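Local coordinates for uncharacterized protein (Anabaena variabilis, PDB 3OT2) that is of unknown function but probably acts as a nuclease of the PD-(D/E)XK superfamily, in the Uma2 (DUF820) family, at residues A[26-31]-A[74-79]; A[79-84]-A[110-115]; A[83-88]-A[104-109]; A[134-139]-A[167-172]. All coordinates share one frame; numbering follows the deposited sequence. Where two conformers were deposited one is given.

Interaction 1: residues A[26-31]-A[74-79]; sequences EYIEGK and GDHSTV
Tyr27 and Ser77 form a single antiparallel, hydrogen-bonded bridge, which joins the beta hairpin of strands 25-28 and 31-34 to the short strand 76-78. Tyr27 N gives to Ser77 O at 2.8 Å, and Ser77 N returns to Tyr27 O at 3.0 Å. Side chains flank the pair at both ends. Glu26, extended beyond CG, passes Thr78 CB and accepts Val79 N on the anti lone pair of OE2, a straight bond (2.8 Å, 171°). At the turn end, the His76 ring sets one face over Ile28 CA and Glu29 N, while Ile28 CG2 lies 4.0 Å from His76 CE1. Tyr27 has CG anti to its amide nitrogen (chi1 180°), which brings the ring edge-on to Asp75 O, 3.4 Å from CE2 and in the ring plane.

Further out, a type I' turn from Ile28 to Lys31 closes the hairpin, His128 stacks on His76, and Ile10 O hydrogen-bonds Tyr27 OH. Ser77 OG is held by Thr72 and by Arg70, a residue of the butanediol pocket. Between the turn and the other segment, one water accepts from Gly30 N at 2.8 Å and donates to Asp75 O at 2.9 Å.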
loop_
_atom_site.group_PDB
_atom_site.type_symbol
_atom_site.label_atom_id
_atom_site.label_comp_id
_atom_site.label_asym_id
_atom_site.label_seq_id
_atom_site.Cartn_x
_atom_site.Cartn_y
_atom_site.Cartn_z
ATOM N N GLU A 26 2.722 -19.613 2.737
ATOM C CA GLU A 26 3.513 -18.666 3.494
ATOM C C GLU A 26 3.111 -18.735 4.947
ATOM O O GLU A 26 1.967 -19.089 5.261
ATOM C CB GLU A 26 3.343 -17.239 2.955
ATOM C CG GLU A 26 3.812 -17.070 1.523
ATOM C CD GLU A 26 3.806 -15.642 1.009
ATOM O OE1 GLU A 26 2.727 -15.014 1.018
ATOM O OE2 GLU A 26 4.861 -15.163 0.542
ATOM N N TYR A 27 4.062 -18.446 5.833
ATOM C CA TYR A 27 3.843 -18.387 7.279
ATOM C C TYR A 27 4.055 -16.926 7.678
ATOM O O TYR A 27 5.191 -16.433 7.681
ATOM C CB TYR A 27 4.758 -19.367 8.027
ATOM C CG TYR A 27 4.579 -19.344 9.529
ATOM C CD1 TYR A 27 3.624 -20.144 10.153
ATOM C CD2 TYR A 27 5.393 -18.554 10.334
ATOM C CE1 TYR A 27 3.468 -20.141 11.541
ATOM C CE2 TYR A 27 5.248 -18.543 11.719
ATOM C CZ TYR A 27 4.292 -19.348 12.319
ATOM O OH TYR A 27 4.139 -19.311 13.682
ATOM N N ILE A 28 2.935 -16.208 7.907
ATOM C CA ILE A 28 2.930 -14.770 8.184
ATOM C C ILE A 28 2.174 -14.506 9.458
ATOM O O ILE A 28 0.996 -14.856 9.550
ATOM C CB ILE A 28 2.309 -13.976 7.004
ATOM C CG1 ILE A 28 2.932 -14.365 5.639
ATOM C CG2 ILE A 28 2.424 -12.461 7.263
ATOM C CD1 ILE A 28 2.044 -14.127 4.465
ATOM N N GLU A 29 2.846 -13.876 10.433
ATOM C CA GLU A 29 2.260 -13.494 11.732
ATOM C C GLU A 29 1.573 -14.697 12.417
ATOM O O GLU A 29 0.488 -14.563 12.990
ATOM C CB GLU A 29 1.276 -12.317 11.552
ATOM C CG GLU A 29 1.938 -11.074 10.970
ATOM C CD GLU A 29 1.043 -9.886 10.688
ATOM O OE1 GLU A 29 -0.147 -10.102 10.361
ATOM O OE2 GLU A 29 1.554 -8.743 10.705
ATOM N N GLY A 30 2.205 -15.862 12.321
ATOM C CA GLY A 30 1.712 -17.101 12.918
ATOM C C GLY A 30 0.622 -17.828 12.153
ATOM O O GLY A 30 0.155 -18.869 12.612
ATOM N N LYS A 31 0.212 -17.298 10.980
ATOM C CA LYS A 31 -0.853 -17.865 10.149
ATOM C C LYS A 31 -0.293 -18.475 8.869
ATOM O O LYS A 31 0.681 -17.965 8.309
ATOM C CB LYS A 31 -1.891 -16.789 9.775
ATOM C CG LYS A 31 -2.517 -16.046 10.956
ATOM C CD LYS A 31 -3.236 -14.774 10.493
ATOM C CE LYS A 31 -3.624 -13.857 11.629
ATOM N NZ LYS A 31 -2.471 -13.067 12.148
ATOM N N GLY A 74 12.993 -13.443 10.333
ATOM C CA GLY A 74 12.196 -12.645 11.263
ATOM C C GLY A 74 10.884 -13.270 11.692
ATOM O O GLY A 74 9.876 -12.565 11.789
ATOM N N ASP A 75 10.897 -14.602 11.936
ATOM C CA ASP A 75 9.768 -15.444 12.372
ATOM C C ASP A 75 8.693 -15.633 11.262
ATOM O O ASP A 75 7.579 -16.104 11.543
ATOM C CB ASP A 75 9.127 -14.930 13.680
ATOM C CG ASP A 75 8.257 -15.946 14.405
ATOM O OD1 ASP A 75 8.700 -17.110 14.557
ATOM O OD2 ASP A 75 7.118 -15.582 14.798
ATOM N N HIS A 76 9.042 -15.316 10.000
ATOM C CA HIS A 76 8.146 -15.495 8.853
ATOM C C HIS A 76 8.801 -16.379 7.819
ATOM O O HIS A 76 10.030 -16.403 7.731
ATOM C CB HIS A 76 7.782 -14.137 8.188
ATOM C CG HIS A 76 6.924 -13.201 9.003
ATOM N ND1 HIS A 76 6.307 -12.104 8.415
ATOM C CD2 HIS A 76 6.637 -13.199 10.331
ATOM C CE1 HIS A 76 5.673 -11.478 9.399
ATOM N NE2 HIS A 76 5.852 -12.095 10.569
ATOM N N SER A 77 7.994 -17.053 7.000
ATOM C CA SER A 77 8.492 -17.865 5.887
ATOM C C SER A 77 7.659 -17.526 4.657
ATOM O O SER A 77 6.493 -17.914 4.572
ATOM C CB SER A 77 8.448 -19.351 6.218
ATOM O OG SER A 77 9.026 -20.042 5.129
ATOM N N THR A 78 8.237 -16.741 3.741
ATOM C CA THR A 78 7.513 -16.229 2.584
ATOM C C THR A 78 8.115 -16.683 1.259
ATOM O O THR A 78 9.242 -17.171 1.204
ATOM C CB THR A 78 7.443 -14.688 2.631
ATOM O OG1 THR A 78 8.759 -14.135 2.708
ATOM C CG2 THR A 78 6.576 -14.177 3.792
ATOM N N VAL A 79 7.324 -16.534 0.193
ATOM C CA VAL A 79 7.708 -16.910 -1.159
ATOM C C VAL A 79 7.415 -15.716 -2.078
ATOM O O VAL A 79 6.392 -15.714 -2.770
ATOM C CB VAL A 79 7.020 -18.220 -1.645
ATOM C CG1 VAL A 79 7.608 -18.684 -2.980
ATOM C CG2 VAL A 79 7.127 -19.335 -0.610
HETATM O O HOH W 1 5.069 -17.342 15.527
HETATM O O HOH W 2 4.907 -15.336 12.224
#

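Interaction 2: residues A[79-84]-A[110-115]; sequences VPDISV and IEILSP
Ile82 and Ile110 are an antiparallel hydrogen-bonded pair, and the backbone bonds come first: Ile110 N reaches Ile82 O at 2.9 Å, and Ile82 N reaches Ile110 O at 3.1 Å. Beyond this pair, side chains take over the backbone donors. Asp81 OD2 accepts Ile112 N at 2.8 Å on its anti side, close to the carboxylate plane. In exchange, Glu111 OE1 accepts Asp81 N at 3.2 Å, met from above its own carboxylate plane; the bend of Glu111 at chi2 (-78°) turns the carboxylate toward Pro80 and the amide of Asp81.

The Asp81 and Glu111 side chains cross at about a right angle, their carboxylate planes 73° apart, with Asp81 OD2 and Glu111 OE1 3.8 Å from each other. Lys35 forms a salt bridge to Asp81 OD1, and His42 hydrogen-bonds OD2. Pro80-Asp81 just ahead of one strand and Glu111 within its neighbour recall the PD-(D/E)XK signature, though Leu113 stands where its lysine would be.

Apolar contact completes the pairing: the CB atoms of Ile82 and Ile110 lie 4.0 Å apart, and Ile82 CD1 meets Ile112 CD1. Ile82 and Ile110 rest on helix 40-57, Glu111 leans on Val122 and Ile126 of helix 119-131, and strand 136-141 bonds to the backbone of Glu111.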
loop_
_atom_site.group_PDB
_atom_site.type_symbol
_atom_site.label_atom_id
_atom_site.label_comp_id
_atom_site.label_asym_id
_atom_site.label_seq_id
_atom_site.Cartn_x
_atom_site.Cartn_y
_atom_site.Cartn_z
ATOM N N VAL A 79 7.324 -16.534 0.193
ATOM C CA VAL A 79 7.708 -16.910 -1.159
ATOM C C VAL A 79 7.415 -15.716 -2.078
ATOM O O VAL A 79 6.392 -15.714 -2.770
ATOM C CB VAL A 79 7.020 -18.220 -1.645
ATOM C CG1 VAL A 79 7.608 -18.684 -2.980
ATOM C CG2 VAL A 79 7.127 -19.335 -0.610
ATOM N N PRO A 80 8.310 -14.698 -2.127
ATOM C CA PRO A 80 8.070 -13.567 -3.029
ATOM C C PRO A 80 7.962 -14.060 -4.469
ATOM O O PRO A 80 8.612 -15.052 -4.809
ATOM C CB PRO A 80 9.320 -12.690 -2.836
ATOM C CG PRO A 80 9.808 -13.028 -1.490
ATOM C CD PRO A 80 9.568 -14.513 -1.375
ATOM N N ASP A 81 7.154 -13.385 -5.308
ATOM C CA ASP A 81 7.053 -13.774 -6.713
ATOM C C ASP A 81 8.473 -13.821 -7.341
ATOM O O ASP A 81 8.810 -14.778 -8.054
ATOM C CB ASP A 81 6.132 -12.806 -7.481
ATOM C CG ASP A 81 4.650 -12.962 -7.181
ATOM O OD1 ASP A 81 4.243 -14.059 -6.696
ATOM O OD2 ASP A 81 3.889 -12.013 -7.463
ATOM N N ILE A 82 9.303 -12.792 -7.045
ATOM C CA ILE A 82 10.709 -12.700 -7.497
ATOM C C ILE A 82 11.538 -12.192 -6.338
ATOM O O ILE A 82 11.183 -11.196 -5.724
ATOM C CB ILE A 82 10.916 -11.818 -8.751
ATOM C CG1 ILE A 82 10.000 -12.256 -9.916
ATOM C CG2 ILE A 82 12.403 -11.767 -9.188
ATOM C CD1 ILE A 82 9.740 -11.176 -10.901
ATOM N N SER A 83 12.643 -12.887 -6.050
ATOM C CA SER A 83 13.635 -12.506 -5.048
ATOM C C SER A 83 14.962 -12.277 -5.742
ATOM O O SER A 83 15.407 -13.133 -6.505
ATOM C CB SER A 83 13.783 -13.626 -4.022
ATOM O OG SER A 83 12.689 -13.543 -3.140
ATOM N N VAL A 84 15.597 -11.142 -5.479
ATOM C CA VAL A 84 16.890 -10.824 -6.089
ATOM C C VAL A 84 17.927 -10.701 -4.966
ATOM O O VAL A 84 17.722 -9.969 -3.993
ATOM C CB VAL A 84 16.856 -9.566 -7.011
ATOM C CG1 VAL A 84 18.131 -9.470 -7.843
ATOM C CG2 VAL A 84 15.633 -9.572 -7.936
ATOM N N ILE A 110 10.199 -8.476 -5.448
ATOM C CA ILE A 110 9.212 -8.024 -6.431
ATOM C C ILE A 110 7.961 -8.870 -6.280
ATOM O O ILE A 110 8.029 -10.093 -6.347
ATOM C CB ILE A 110 9.752 -8.042 -7.882
ATOM C CG1 ILE A 110 11.008 -7.143 -8.021
ATOM C CG2 ILE A 110 8.657 -7.643 -8.877
ATOM C CD1 ILE A 110 11.872 -7.498 -9.132
ATOM N N GLU A 111 6.823 -8.198 -6.042
ATOM C CA GLU A 111 5.521 -8.822 -5.901
ATOM C C GLU A 111 4.630 -8.316 -6.996
ATOM O O GLU A 111 4.605 -7.118 -7.272
ATOM C CB GLU A 111 4.905 -8.531 -4.523
ATOM C CG GLU A 111 5.747 -9.047 -3.361
ATOM C CD GLU A 111 5.669 -10.541 -3.079
ATOM O OE1 GLU A 111 5.193 -11.317 -3.943
ATOM O OE2 GLU A 111 6.116 -10.942 -1.987
ATOM N N ILE A 112 3.920 -9.220 -7.636
ATOM C CA ILE A 112 3.017 -8.841 -8.719
ATOM C C ILE A 112 1.617 -9.248 -8.320
ATOM O O ILE A 112 1.379 -10.422 -8.033
ATOM C CB ILE A 112 3.456 -9.478 -10.071
ATOM C CG1 ILE A 112 4.917 -9.114 -10.411
ATOM C CG2 ILE A 112 2.523 -9.063 -11.214
ATOM C CD1 ILE A 112 5.686 -10.295 -11.039
ATOM N N LEU A 113 0.691 -8.277 -8.300
ATOM C CA LEU A 113 -0.706 -8.567 -7.974
ATOM C C LEU A 113 -1.379 -9.395 -9.046
ATOM O O LEU A 113 -1.040 -9.319 -10.228
ATOM C CB LEU A 113 -1.513 -7.275 -7.763
ATOM C CG LEU A 113 -1.073 -6.361 -6.612
ATOM C CD1 LEU A 113 -1.964 -5.146 -6.571
ATOM C CD2 LEU A 113 -1.091 -7.116 -5.266
ATOM N N SER A 114 -2.333 -10.206 -8.604
ATOM C CA SER A 114 -3.192 -11.034 -9.451
ATOM C C SER A 114 -4.585 -10.959 -8.810
ATOM O O SER A 114 -4.665 -10.541 -7.650
ATOM C CB SER A 114 -2.641 -12.452 -9.613
ATOM O OG SER A 114 -2.405 -13.114 -8.389
ATOM N N PRO A 115 -5.697 -11.211 -9.541
ATOM C CA PRO A 115 -7.037 -11.018 -8.942
ATOM C C PRO A 115 -7.277 -11.602 -7.534
ATOM O O PRO A 115 -7.973 -10.959 -6.745
ATOM C CB PRO A 115 -7.963 -11.707 -9.944
ATOM C CG PRO A 115 -7.262 -11.585 -11.250
ATOM C CD PRO A 115 -5.796 -11.637 -10.955
HETATM O O HOH W 3 4.306 -13.655 -2.861
HETATM O O HOH W 4 2.380 -11.159 -5.151
#

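Interaction 3: residues A[83-88]-A[104-109]; sequences SVFIWS and IAPDWT
Val84 O is gripped by two successive amides, Trp108 N at 3.1 Å and Asp107 N at 2.7 Å, the latter a weak bond because it is bent to 129°. In return, Val84 N gives to Trp108 O at 2.8 Å. The extra residue on the 104-109 side places Asp107 beside the partner strand; its carboxylate reaches past Phe85 to the backbone of Ile86, where OD2 accepts Ile86 N at 2.9 Å. That bond is nearly straight (168°), although the donor stands above the carboxylate plane. Arg89 makes a salt bridge to the same oxygen, while Gln135 NE2 binds OD1. With an alanine here, Ile86 N would probably lose its acceptor and Arg89 its charged mate, leaving the end of the strand less firmly held.

The side chains divide between the two faces of the sheet. Trp108, with CG anti to the amide nitrogen (chi1 179°), lies alongside Val84 and points the same way, CE3 being 3.9 Å from Val84 CG2. On the other face, Pro106 CA sits over the Phe85 ring in a CH-pi contact, 3.8 Å from its centroid, and Ile104 CD1 touches Phe85 CE2 at 3.6 Å. The buried Ile104 O has no polar partner in the model. Two successive residues, Asp107 and Trp108, facing Val84 make a classic beta bulge where strand 108-112 of the central mixed sheet begins.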
loop_
_atom_site.group_PDB
_atom_site.type_symbol
_atom_site.label_atom_id
_atom_site.label_comp_id
_atom_site.label_asym_id
_atom_site.label_seq_id
_atom_site.Cartn_x
_atom_site.Cartn_y
_atom_site.Cartn_z
ATOM N N SER A 83 12.643 -12.887 -6.050
ATOM C CA SER A 83 13.635 -12.506 -5.048
ATOM C C SER A 83 14.962 -12.277 -5.742
ATOM O O SER A 83 15.407 -13.133 -6.505
ATOM C CB SER A 83 13.783 -13.626 -4.022
ATOM O OG SER A 83 12.689 -13.543 -3.140
ATOM N N VAL A 84 15.597 -11.142 -5.479
ATOM C CA VAL A 84 16.890 -10.824 -6.089
ATOM C C VAL A 84 17.927 -10.701 -4.966
ATOM O O VAL A 84 17.722 -9.969 -3.993
ATOM C CB VAL A 84 16.856 -9.566 -7.011
ATOM C CG1 VAL A 84 18.131 -9.470 -7.843
ATOM C CG2 VAL A 84 15.633 -9.572 -7.936
ATOM N N PHE A 85 19.024 -11.462 -5.088
ATOM C CA PHE A 85 20.108 -11.446 -4.088
ATOM C C PHE A 85 21.407 -11.067 -4.732
ATOM O O PHE A 85 21.737 -11.635 -5.770
ATOM C CB PHE A 85 20.280 -12.853 -3.456
ATOM C CG PHE A 85 19.179 -13.277 -2.518
ATOM C CD1 PHE A 85 18.034 -13.890 -2.998
ATOM C CD2 PHE A 85 19.304 -13.091 -1.146
ATOM C CE1 PHE A 85 17.019 -14.278 -2.130
ATOM C CE2 PHE A 85 18.294 -13.504 -0.274
ATOM C CZ PHE A 85 17.159 -14.092 -0.773
ATOM N N ILE A 86 22.182 -10.160 -4.097
ATOM C CA ILE A 86 23.519 -9.792 -4.570
ATOM C C ILE A 86 24.387 -11.053 -4.379
ATOM O O ILE A 86 24.048 -11.905 -3.530
ATOM C CB ILE A 86 24.097 -8.508 -3.905
ATOM C CG1 ILE A 86 24.430 -8.724 -2.395
ATOM C CG2 ILE A 86 23.145 -7.310 -4.152
ATOM C CD1 ILE A 86 25.117 -7.529 -1.668
ATOM N N TRP A 87 25.454 -11.203 -5.197
ATOM C CA TRP A 87 26.247 -12.423 -5.224
ATOM C C TRP A 87 26.780 -12.833 -3.866
ATOM O O TRP A 87 26.643 -14.004 -3.526
ATOM C CB TRP A 87 27.405 -12.315 -6.220
ATOM C CG TRP A 87 27.625 -13.592 -6.983
ATOM C CD1 TRP A 87 28.578 -14.538 -6.735
ATOM C CD2 TRP A 87 26.833 -14.091 -8.076
ATOM N NE1 TRP A 87 28.436 -15.586 -7.617
ATOM C CE2 TRP A 87 27.377 -15.333 -8.455
ATOM C CE3 TRP A 87 25.697 -13.621 -8.757
ATOM C CZ2 TRP A 87 26.847 -16.095 -9.514
ATOM C CZ3 TRP A 87 25.188 -14.368 -9.812
ATOM C CH2 TRP A 87 25.775 -15.579 -10.193
ATOM N N SER A 88 27.344 -11.886 -3.076
ATOM C CA SER A 88 27.934 -12.163 -1.750
ATOM C C SER A 88 26.910 -12.692 -0.728
ATOM O O SER A 88 27.307 -13.302 0.258
ATOM C CB SER A 88 28.599 -10.908 -1.193
ATOM O OG SER A 88 27.656 -9.866 -0.983
ATOM N N ILE A 104 17.509 -15.645 4.876
ATOM C CA ILE A 104 17.756 -14.203 4.827
ATOM C C ILE A 104 16.759 -13.504 3.893
ATOM O O ILE A 104 16.148 -14.140 3.040
ATOM C CB ILE A 104 19.232 -13.908 4.394
ATOM C CG1 ILE A 104 19.607 -14.633 3.079
ATOM C CG2 ILE A 104 20.249 -14.220 5.530
ATOM C CD1 ILE A 104 20.755 -14.019 2.354
ATOM N N ALA A 105 16.616 -12.189 4.059
ATOM C CA ALA A 105 15.736 -11.362 3.252
ATOM C C ALA A 105 16.374 -11.093 1.876
ATOM O O ALA A 105 17.596 -10.922 1.819
ATOM C CB ALA A 105 15.440 -10.054 3.976
ATOM N N PRO A 106 15.589 -11.013 0.768
ATOM C CA PRO A 106 16.207 -10.674 -0.538
ATOM C C PRO A 106 16.776 -9.260 -0.537
ATOM O O PRO A 106 16.351 -8.438 0.263
ATOM C CB PRO A 106 15.042 -10.772 -1.542
ATOM C CG PRO A 106 13.898 -11.390 -0.796
ATOM C CD PRO A 106 14.122 -11.134 0.664
ATOM N N ASP A 107 17.699 -8.947 -1.446
ATOM C CA ASP A 107 18.170 -7.564 -1.569
ATOM C C ASP A 107 17.091 -6.734 -2.250
ATOM O O ASP A 107 16.934 -5.547 -1.984
ATOM C CB ASP A 107 19.479 -7.527 -2.378
ATOM C CG ASP A 107 20.619 -8.014 -1.537
ATOM O OD1 ASP A 107 21.112 -7.221 -0.702
ATOM O OD2 ASP A 107 20.933 -9.232 -1.611
ATOM N N TRP A 108 16.320 -7.381 -3.112
ATOM C CA TRP A 108 15.258 -6.750 -3.875
ATOM C C TRP A 108 14.100 -7.742 -4.016
ATOM O O TRP A 108 14.293 -8.850 -4.532
ATOM C CB TRP A 108 15.825 -6.298 -5.239
ATOM C CG TRP A 108 14.877 -5.635 -6.206
ATOM C CD1 TRP A 108 13.675 -5.035 -5.931
ATOM C CD2 TRP A 108 15.140 -5.400 -7.599
ATOM N NE1 TRP A 108 13.140 -4.506 -7.090
ATOM C CE2 TRP A 108 14.036 -4.695 -8.122
ATOM C CE3 TRP A 108 16.205 -5.746 -8.469
ATOM C CZ2 TRP A 108 13.963 -4.329 -9.478
ATOM C CZ3 TRP A 108 16.132 -5.366 -9.808
ATOM C CH2 TRP A 108 15.018 -4.689 -10.303
ATOM N N THR A 109 12.918 -7.367 -3.492
ATOM C CA THR A 109 11.739 -8.228 -3.573
ATOM C C THR A 109 10.759 -7.634 -4.581
ATOM O O THR A 109 10.527 -6.431 -4.578
ATOM C CB THR A 109 11.092 -8.500 -2.186
ATOM O OG1 THR A 109 10.000 -9.400 -2.364
ATOM C CG2 THR A 109 10.532 -7.238 -1.503
#

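Interaction 4: residues A[134-139]-A[167-172]; sequences TQMGWL and PVPSFA
Trp138 turns the edge of its indole to Pro167, with the carbonyl oxygen lying in the ring plane. NE1 gives to Pro167 O at 2.9 Å; the donor arrives nearly along the C=O axis, but the N-H itself is bent to 140°. The six-membered ring of Trp138 continues alongside Val168, CZ2 being 3.8 Å from CG1 with both side chains pointing the same way. Trp108 meets the Trp138 ring edge-to-face, which is likely to limit its rotation. A phenylalanine in place of Trp138 would probably leave Pro167 O without its donor and free this part of the loop to shift.

Met136, a selenomethionine in this crystal, runs out extended and then bends at chi3 (-76°), bringing SE to 3.3 Å from the same Pro167 O. Its methyl CE reaches Pro167 CB at 4.0 Å, and SE rests 3.9 Å from Pro169 CD, so the side chain touches both prolines.

Gln135 crosses Pro169 at about a right angle and brings OE1 to the edge of the Phe171 ring, 4.0 Å from CD2, the amide and ring planes being 79° apart. A water donates to Gln135 OE1 at 2.6 Å, accepts from Phe171 N and also binds Ser170 OG, whereas Asp107 takes NE2. The arrangement is that of a proline-rich loop and 3-10 turn packed on the beginning of strand 136-141, an inner strand of the central mixed sheet of this nuclease-like fold.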
loop_
_atom_site.group_PDB
_atom_site.type_symbol
_atom_site.label_atom_id
_atom_site.label_comp_id
_atom_site.label_asym_id
_atom_site.label_seq_id
_atom_site.Cartn_x
_atom_site.Cartn_y
_atom_site.Cartn_z
ATOM N N THR A 134 16.153 -5.817 3.377
ATOM C CA THR A 134 15.906 -5.681 1.937
ATOM C C THR A 134 16.168 -4.225 1.524
ATOM O O THR A 134 15.790 -3.297 2.237
ATOM C CB THR A 134 14.504 -6.171 1.598
ATOM O OG1 THR A 134 14.442 -7.566 1.915
ATOM C CG2 THR A 134 14.127 -5.967 0.130
ATOM N N GLN A 135 16.861 -4.037 0.388
ATOM C CA GLN A 135 17.180 -2.703 -0.109
ATOM C C GLN A 135 15.977 -2.083 -0.772
ATOM O O GLN A 135 15.793 -0.879 -0.674
ATOM C CB GLN A 135 18.345 -2.731 -1.125
ATOM C CG GLN A 135 19.605 -3.474 -0.664
ATOM C CD GLN A 135 20.687 -3.457 -1.727
ATOM O OE1 GLN A 135 20.809 -2.513 -2.534
ATOM N NE2 GLN A 135 21.543 -4.488 -1.719
HETATM N N MSE A 136 15.201 -2.873 -1.516
HETATM C CA MSE A 136 14.057 -2.328 -2.247
HETATM C C MSE A 136 12.960 -3.352 -2.424
HETATM O O MSE A 136 13.221 -4.535 -2.637
HETATM C CB MSE A 136 14.503 -1.816 -3.649
HETATM C CG MSE A 136 13.344 -1.162 -4.443
HETATM SE SE MSE A 136 13.923 -0.450 -6.149
HETATM C CE MSE A 136 14.814 1.169 -5.530
ATOM N N GLY A 137 11.731 -2.859 -2.390
ATOM C CA GLY A 137 10.550 -3.641 -2.704
ATOM C C GLY A 137 9.824 -3.011 -3.873
ATOM O O GLY A 137 9.765 -1.784 -3.982
ATOM N N TRP A 138 9.323 -3.847 -4.788
ATOM C CA TRP A 138 8.450 -3.445 -5.882
ATOM C C TRP A 138 7.108 -4.112 -5.724
ATOM O O TRP A 138 7.052 -5.337 -5.579
ATOM C CB TRP A 138 9.010 -3.875 -7.263
ATOM C CG TRP A 138 9.973 -2.949 -7.957
ATOM C CD1 TRP A 138 10.651 -1.890 -7.432
ATOM C CD2 TRP A 138 10.426 -3.093 -9.304
ATOM N NE1 TRP A 138 11.445 -1.313 -8.396
ATOM C CE2 TRP A 138 11.315 -2.029 -9.563
ATOM C CE3 TRP A 138 10.111 -3.990 -10.345
ATOM C CZ2 TRP A 138 11.902 -1.834 -10.824
ATOM C CZ3 TRP A 138 10.684 -3.795 -11.593
ATOM C CH2 TRP A 138 11.573 -2.729 -11.823
ATOM N N LEU A 139 6.032 -3.332 -5.778
ATOM C CA LEU A 139 4.680 -3.876 -5.802
ATOM C C LEU A 139 4.111 -3.479 -7.154
ATOM O O LEU A 139 3.843 -2.297 -7.394
ATOM C CB LEU A 139 3.792 -3.418 -4.620
ATOM C CG LEU A 139 2.311 -3.860 -4.690
ATOM C CD1 LEU A 139 2.174 -5.347 -4.930
ATOM C CD2 LEU A 139 1.572 -3.467 -3.442
ATOM N N PRO A 167 12.569 3.035 -10.527
ATOM C CA PRO A 167 13.867 2.903 -9.843
ATOM C C PRO A 167 14.238 1.456 -9.554
ATOM O O PRO A 167 13.383 0.597 -9.260
ATOM C CB PRO A 167 13.662 3.644 -8.513
ATOM C CG PRO A 167 12.471 4.478 -8.695
ATOM C CD PRO A 167 11.610 3.804 -9.713
ATOM N N VAL A 168 15.527 1.211 -9.583
ATOM C CA VAL A 168 16.093 -0.108 -9.324
ATOM C C VAL A 168 17.171 0.034 -8.251
ATOM O O VAL A 168 17.717 1.131 -8.100
ATOM C CB VAL A 168 16.650 -0.741 -10.641
ATOM C CG1 VAL A 168 15.517 -1.112 -11.598
ATOM C CG2 VAL A 168 17.691 0.158 -11.330
ATOM N N PRO A 169 17.522 -1.028 -7.489
ATOM C CA PRO A 169 18.648 -0.890 -6.536
ATOM C C PRO A 169 19.932 -0.558 -7.292
ATOM O O PRO A 169 20.027 -0.851 -8.490
ATOM C CB PRO A 169 18.727 -2.262 -5.862
ATOM C CG PRO A 169 17.479 -2.969 -6.228
ATOM C CD PRO A 169 17.014 -2.408 -7.529
ATOM N N SER A 170 20.895 0.099 -6.632
ATOM C CA SER A 170 22.103 0.546 -7.327
ATOM C C SER A 170 22.895 -0.634 -7.962
ATOM O O SER A 170 23.477 -0.432 -9.036
ATOM C CB SER A 170 22.990 1.399 -6.421
ATOM O OG SER A 170 23.390 0.663 -5.278
ATOM N N PHE A 171 22.845 -1.860 -7.388
ATOM C CA PHE A 171 23.562 -2.977 -8.031
ATOM C C PHE A 171 22.949 -3.297 -9.419
ATOM O O PHE A 171 23.646 -3.856 -10.261
ATOM C CB PHE A 171 23.568 -4.249 -7.153
ATOM C CG PHE A 171 22.212 -4.907 -6.942
ATOM C CD1 PHE A 171 21.688 -5.790 -7.890
ATOM C CD2 PHE A 171 21.488 -4.691 -5.765
ATOM C CE1 PHE A 171 20.461 -6.429 -7.671
ATOM C CE2 PHE A 171 20.277 -5.376 -5.527
ATOM C CZ PHE A 171 19.766 -6.219 -6.489
ATOM N N ALA A 172 21.655 -2.949 -9.646
ATOM C CA ALA A 172 20.983 -3.201 -10.915
ATOM C C ALA A 172 20.792 -1.905 -11.745
ATOM O O ALA A 172 19.986 -1.895 -12.677
ATOM C CB ALA A 172 19.620 -3.855 -10.639
HETATM O O HOH W 5 22.682 -1.842 -4.277
#

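Interactions 2 and 3 join the same two strands, 82-86 and 108-112, sharing Ser83 and Val84, and interaction 4 packs a loop on the next strand, 136-141. Interaction 2 is fully buried, about 5 Å from the chain centre, and combines carboxylates with isoleucines; interaction 3 keeps one carboxylate, that of Asp107, and adds a bulge and aromatic and proline packing. Interaction 4, only partly buried, rests on one indole-to-carbonyl bond, a water and apolar contact, its Thr134 and Gln135 bonding back to Pro106 and Asp107. Interaction 1, buried too although its centre is about 14 Å from that of the chain, pairs strands outside the central sheet, yet Val79 leads directly from it into interaction 2.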